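Local coordinates for coat protein (Leviviridae sp., PDB 6YFR) that forms virus-like particles and probably builds the protein shell that encloses the genome of a single-stranded RNA bacteriophage, at residues T26-P29 with G30-P33; I112-N116 with L117-D121. One frame throughout, in Å; residues are numbered along the deposited sequence.

Contact 1 of 2, residues T26-P29 with G30-P33; sequences TNPP and GLVP
Asn27 turns the face of its carboxamide to the backbone of Leu31, whose carbonyl O stands over the plane, 3.4 Å from Asn27 CG. With CG set between the backbone N and the carbonyl carbon (chi1 38°), the flat group is folded back across the turn. No hydrogen bond joins it to Leu31; Asn27 OD1 is instead bonded to Ser25 OG. Pro28 and Leu31 run side by side, pointing the same way, and Pro28 CG touches Leu31 CD1 at 3.8 Å. Val32 brings its CG2 branch beside the Pro29 carbonyl, 3.3 Å from Pro29 O.

Two backbone bonds wind the chain tightly at this point. Leu31 N donates to Pro28 O at 2.9 Å, and Val32 N donates to Pro29 O at 2.9 Å.

Leu31 also rests on Trp70 of strand 70-82 and Tyr57 of strand 47-59 and on Leu84 of a second subunit, while Pro28 and Pro29 pack on Gln83 of that subunit. Successive bonds from residue i+3 back to i mark a short 3-10 turn, here set in the connection between antiparallel strands 16-22 and 34-41 of the coat-protein sheet.

Contact 2 of 2, residues I112-N116 with L117-D121; sequences ILAGN and LLLPD
The carboxamide of Asn116 has the isobutyl end of Leu119 over one face, with Leu119 CD2 4.4 Å from Asn116 CG, and it offers its oxygen to the backbone of Leu118. That bond, from Leu118 N to Asn116 OD1, is 2.9 Å long and moderately bent, with an N-H...O angle of 152°; the donor sits 18° off the carbonyl plane. The group reaches forward along the chain because Asn116 CG is anti to the backbone N and beside the carbonyl carbon (chi1 -167°). Leu118 CB comes up to the same oxygen, 3.3 Å from Asn116 OD1.

Leu119 leans back over the turn as well: its CG lies 4.0 Å from Asn116 CB, and its CD1 meets Ala114 CB at 3.7 Å, an apolar contact that spans the four residues from Gly115 to Leu118. Gly115 breaks the helix with a positive phi, after which the chain turns back and Leu119 comes to lie against Ala114.

Ser111 OG bonds to Asn116 O, and Arg108 NH1 hydrogen-bonds to Leu119 O and forms a salt bridge with Asp121 OD1, tying the tail to its own helical region. Pro14 of a third subunit and Tyr8 of a fourth pack on Asn116. The side-chain bond to the amide two residues on makes this an Asx turn, overlaid on the type I beta turn 116-119 directly after a glycine-terminated helix.

Both contacts are local turns, but they lie in different parts of the fold, with centres 31 Å apart and nearest atoms about 16 Å apart. Contact 1 is a surface contact in a link between two sheet strands; contact 2 is partly buried and follows helix 109-114 near the C-terminus. Their chemistry differs accordingly. In 26-33 the main chain supplies the hydrogen bonds and the asparagine offers a face to a carbonyl, whereas in 112-121 the asparagine side chain itself makes the bond that shapes the turn. Each reaches neighbouring subunits: the first packs against one, the second against two.

Contact 1 of 2, residues T26-P29 with G30-P33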
loop_
_atom_site.group_PDB
_atom_site.type_symbol
_atom_site.label_atom_id
_atom_site.label_comp_id
_atom_site.label_asym_id
_atom_site.label_seq_id
_atom_site.Cartn_x
_atom_site.Cartn_y
_atom_site.Cartn_z
ATOM N N THR A 26 20.865 -53.095 -57.120
ATOM C CA THR A 26 21.768 -53.747 -56.182
ATOM C C THR A 26 21.641 -53.225 -54.759
ATOM O O THR A 26 22.083 -53.905 -53.826
ATOM C CB THR A 26 23.223 -53.589 -56.642
ATOM O OG1 THR A 26 24.088 -54.277 -55.730
ATOM C CG2 THR A 26 23.616 -52.117 -56.691
ATOM N N ASN A 27 21.057 -52.045 -54.568
ATOM C CA ASN A 27 20.948 -51.457 -53.246
ATOM C C ASN A 27 19.844 -52.155 -52.453
ATOM O O ASN A 27 19.033 -52.893 -53.021
ATOM C CB ASN A 27 20.703 -49.953 -53.368
ATOM C CG ASN A 27 19.796 -49.595 -54.518
ATOM O OD1 ASN A 27 18.905 -50.358 -54.891
ATOM N ND2 ASN A 27 20.014 -48.417 -55.089
ATOM N N PRO A 28 19.811 -51.973 -51.131
ATOM C CA PRO A 28 18.794 -52.654 -50.304
ATOM C C PRO A 28 17.387 -52.317 -50.762
ATOM O O PRO A 28 17.172 -51.294 -51.431
ATOM C CB PRO A 28 19.071 -52.115 -48.889
ATOM C CG PRO A 28 19.942 -50.910 -49.084
ATOM C CD PRO A 28 20.755 -51.211 -50.294
ATOM N N PRO A 29 16.397 -53.150 -50.416
ATOM C CA PRO A 29 15.056 -52.972 -51.001
ATOM C C PRO A 29 14.420 -51.629 -50.689
ATOM O O PRO A 29 13.799 -51.026 -51.574
ATOM C CB PRO A 29 14.255 -54.137 -50.398
ATOM C CG PRO A 29 14.997 -54.509 -49.160
ATOM C CD PRO A 29 16.443 -54.286 -49.480
ATOM N N GLY A 30 14.565 -51.135 -49.459
ATOM C CA GLY A 30 14.019 -49.832 -49.117
ATOM C C GLY A 30 14.572 -48.700 -49.956
ATOM O O GLY A 30 13.986 -47.612 -49.980
ATOM N N LEU A 31 15.686 -48.932 -50.652
ATOM C CA LEU A 31 16.294 -47.946 -51.533
ATOM C C LEU A 31 16.193 -48.339 -53.003
ATOM O O LEU A 31 16.975 -47.853 -53.828
ATOM C CB LEU A 31 17.752 -47.724 -51.137
ATOM C CG LEU A 31 17.923 -47.104 -49.750
ATOM C CD1 LEU A 31 19.374 -47.157 -49.309
ATOM C CD2 LEU A 31 17.415 -45.673 -49.754
ATOM N N VAL A 32 15.250 -49.209 -53.346
ATOM C CA VAL A 32 15.036 -49.554 -54.755
ATOM C C VAL A 32 14.519 -48.322 -55.495
ATOM O O VAL A 32 13.574 -47.671 -55.016
ATOM C CB VAL A 32 14.056 -50.726 -54.878
ATOM C CG1 VAL A 32 13.479 -50.796 -56.280
ATOM C CG2 VAL A 32 14.752 -52.035 -54.533
ATOM N N PRO A 33 15.107 -47.956 -56.632
ATOM C CA PRO A 33 14.599 -46.802 -57.386
ATOM C C PRO A 33 13.140 -46.996 -57.759
ATOM O O PRO A 33 12.711 -48.099 -58.105
ATOM C CB PRO A 33 15.498 -46.765 -58.627
ATOM C CG PRO A 33 16.738 -47.492 -58.224
ATOM C CD PRO A 33 16.296 -48.552 -57.261
#

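Contact 2 of 2, residues I112-N116 with L117-D121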
loop_
_atom_site.group_PDB
_atom_site.type_symbol
_atom_site.label_atom_id
_atom_site.label_comp_id
_atom_site.label_asym_id
_atom_site.label_seq_id
_atom_site.Cartn_x
_atom_site.Cartn_y
_atom_site.Cartn_z
ATOM N N ILE A 112 19.775 -29.382 -70.120
ATOM C CA ILE A 112 19.160 -29.918 -68.908
ATOM C C ILE A 112 20.131 -30.832 -68.176
ATOM O O ILE A 112 20.247 -30.785 -66.942
ATOM C CB ILE A 112 17.847 -30.647 -69.257
ATOM C CG1 ILE A 112 16.783 -29.639 -69.690
ATOM C CG2 ILE A 112 17.359 -31.473 -68.083
ATOM C CD1 ILE A 112 15.517 -30.283 -70.190
ATOM N N LEU A 113 20.846 -31.680 -68.920
ATOM C CA LEU A 113 21.734 -32.649 -68.290
ATOM C C LEU A 113 23.020 -32.014 -67.782
ATOM O O LEU A 113 23.649 -32.559 -66.869
ATOM C CB LEU A 113 22.071 -33.779 -69.267
ATOM C CG LEU A 113 20.929 -34.735 -69.619
ATOM C CD1 LEU A 113 21.402 -35.746 -70.639
ATOM C CD2 LEU A 113 20.417 -35.431 -68.375
ATOM N N ALA A 114 23.424 -30.876 -68.344
ATOM C CA ALA A 114 24.666 -30.232 -67.940
ATOM C C ALA A 114 24.465 -29.078 -66.964
ATOM O O ALA A 114 25.444 -28.630 -66.358
ATOM C CB ALA A 114 25.423 -29.732 -69.179
ATOM N N GLY A 115 23.241 -28.591 -66.792
ATOM C CA GLY A 115 23.028 -27.442 -65.927
ATOM C C GLY A 115 23.619 -26.171 -66.493
ATOM O O GLY A 115 24.206 -25.376 -65.746
ATOM N N ASN A 116 23.485 -25.962 -67.802
ATOM C CA ASN A 116 24.068 -24.811 -68.486
ATOM C C ASN A 116 23.070 -24.327 -69.530
ATOM O O ASN A 116 22.823 -25.020 -70.523
ATOM C CB ASN A 116 25.404 -25.182 -69.132
ATOM C CG ASN A 116 26.199 -23.969 -69.570
ATOM O OD1 ASN A 116 25.641 -22.981 -70.051
ATOM N ND2 ASN A 116 27.516 -24.039 -69.404
ATOM N N LEU A 117 22.504 -23.136 -69.310
ATOM C CA LEU A 117 21.520 -22.582 -70.237
ATOM C C LEU A 117 22.117 -22.235 -71.590
ATOM O O LEU A 117 21.372 -22.129 -72.571
ATOM C CB LEU A 117 20.884 -21.325 -69.651
ATOM C CG LEU A 117 19.911 -21.492 -68.492
ATOM C CD1 LEU A 117 19.660 -20.146 -67.863
ATOM C CD2 LEU A 117 18.619 -22.088 -68.998
ATOM N N LEU A 118 23.433 -22.043 -71.668
ATOM C CA LEU A 118 24.049 -21.526 -72.882
ATOM C C LEU A 118 24.274 -22.586 -73.950
ATOM O O LEU A 118 24.588 -22.225 -75.089
ATOM C CB LEU A 118 25.382 -20.860 -72.545
ATOM C CG LEU A 118 25.305 -19.670 -71.590
ATOM C CD1 LEU A 118 26.697 -19.229 -71.211
ATOM C CD2 LEU A 118 24.539 -18.527 -72.234
ATOM N N LEU A 119 24.137 -23.865 -73.621
ATOM C CA LEU A 119 24.360 -24.901 -74.617
ATOM C C LEU A 119 23.311 -24.791 -75.721
ATOM O O LEU A 119 22.132 -24.544 -75.438
ATOM C CB LEU A 119 24.306 -26.293 -73.987
ATOM C CG LEU A 119 25.318 -26.583 -72.879
ATOM C CD1 LEU A 119 25.252 -28.046 -72.476
ATOM C CD2 LEU A 119 26.713 -26.207 -73.333
ATOM N N PRO A 120 23.699 -24.961 -76.979
ATOM C CA PRO A 120 22.722 -24.895 -78.070
ATOM C C PRO A 120 21.734 -26.048 -77.988
ATOM O O PRO A 120 21.936 -27.032 -77.274
ATOM C CB PRO A 120 23.587 -24.985 -79.329
ATOM C CG PRO A 120 24.826 -25.699 -78.880
ATOM C CD PRO A 120 25.058 -25.265 -77.460
ATOM N N ASP A 121 20.642 -25.905 -78.737
ATOM C CA ASP A 121 19.657 -26.973 -78.829
ATOM C C ASP A 121 20.321 -28.267 -79.280
ATOM O O ASP A 121 21.298 -28.262 -80.033
ATOM C CB ASP A 121 18.544 -26.606 -79.812
ATOM C CG ASP A 121 17.700 -25.442 -79.341
ATOM O OD1 ASP A 121 17.690 -25.155 -78.125
ATOM O OD2 ASP A 121 17.036 -24.818 -80.197
#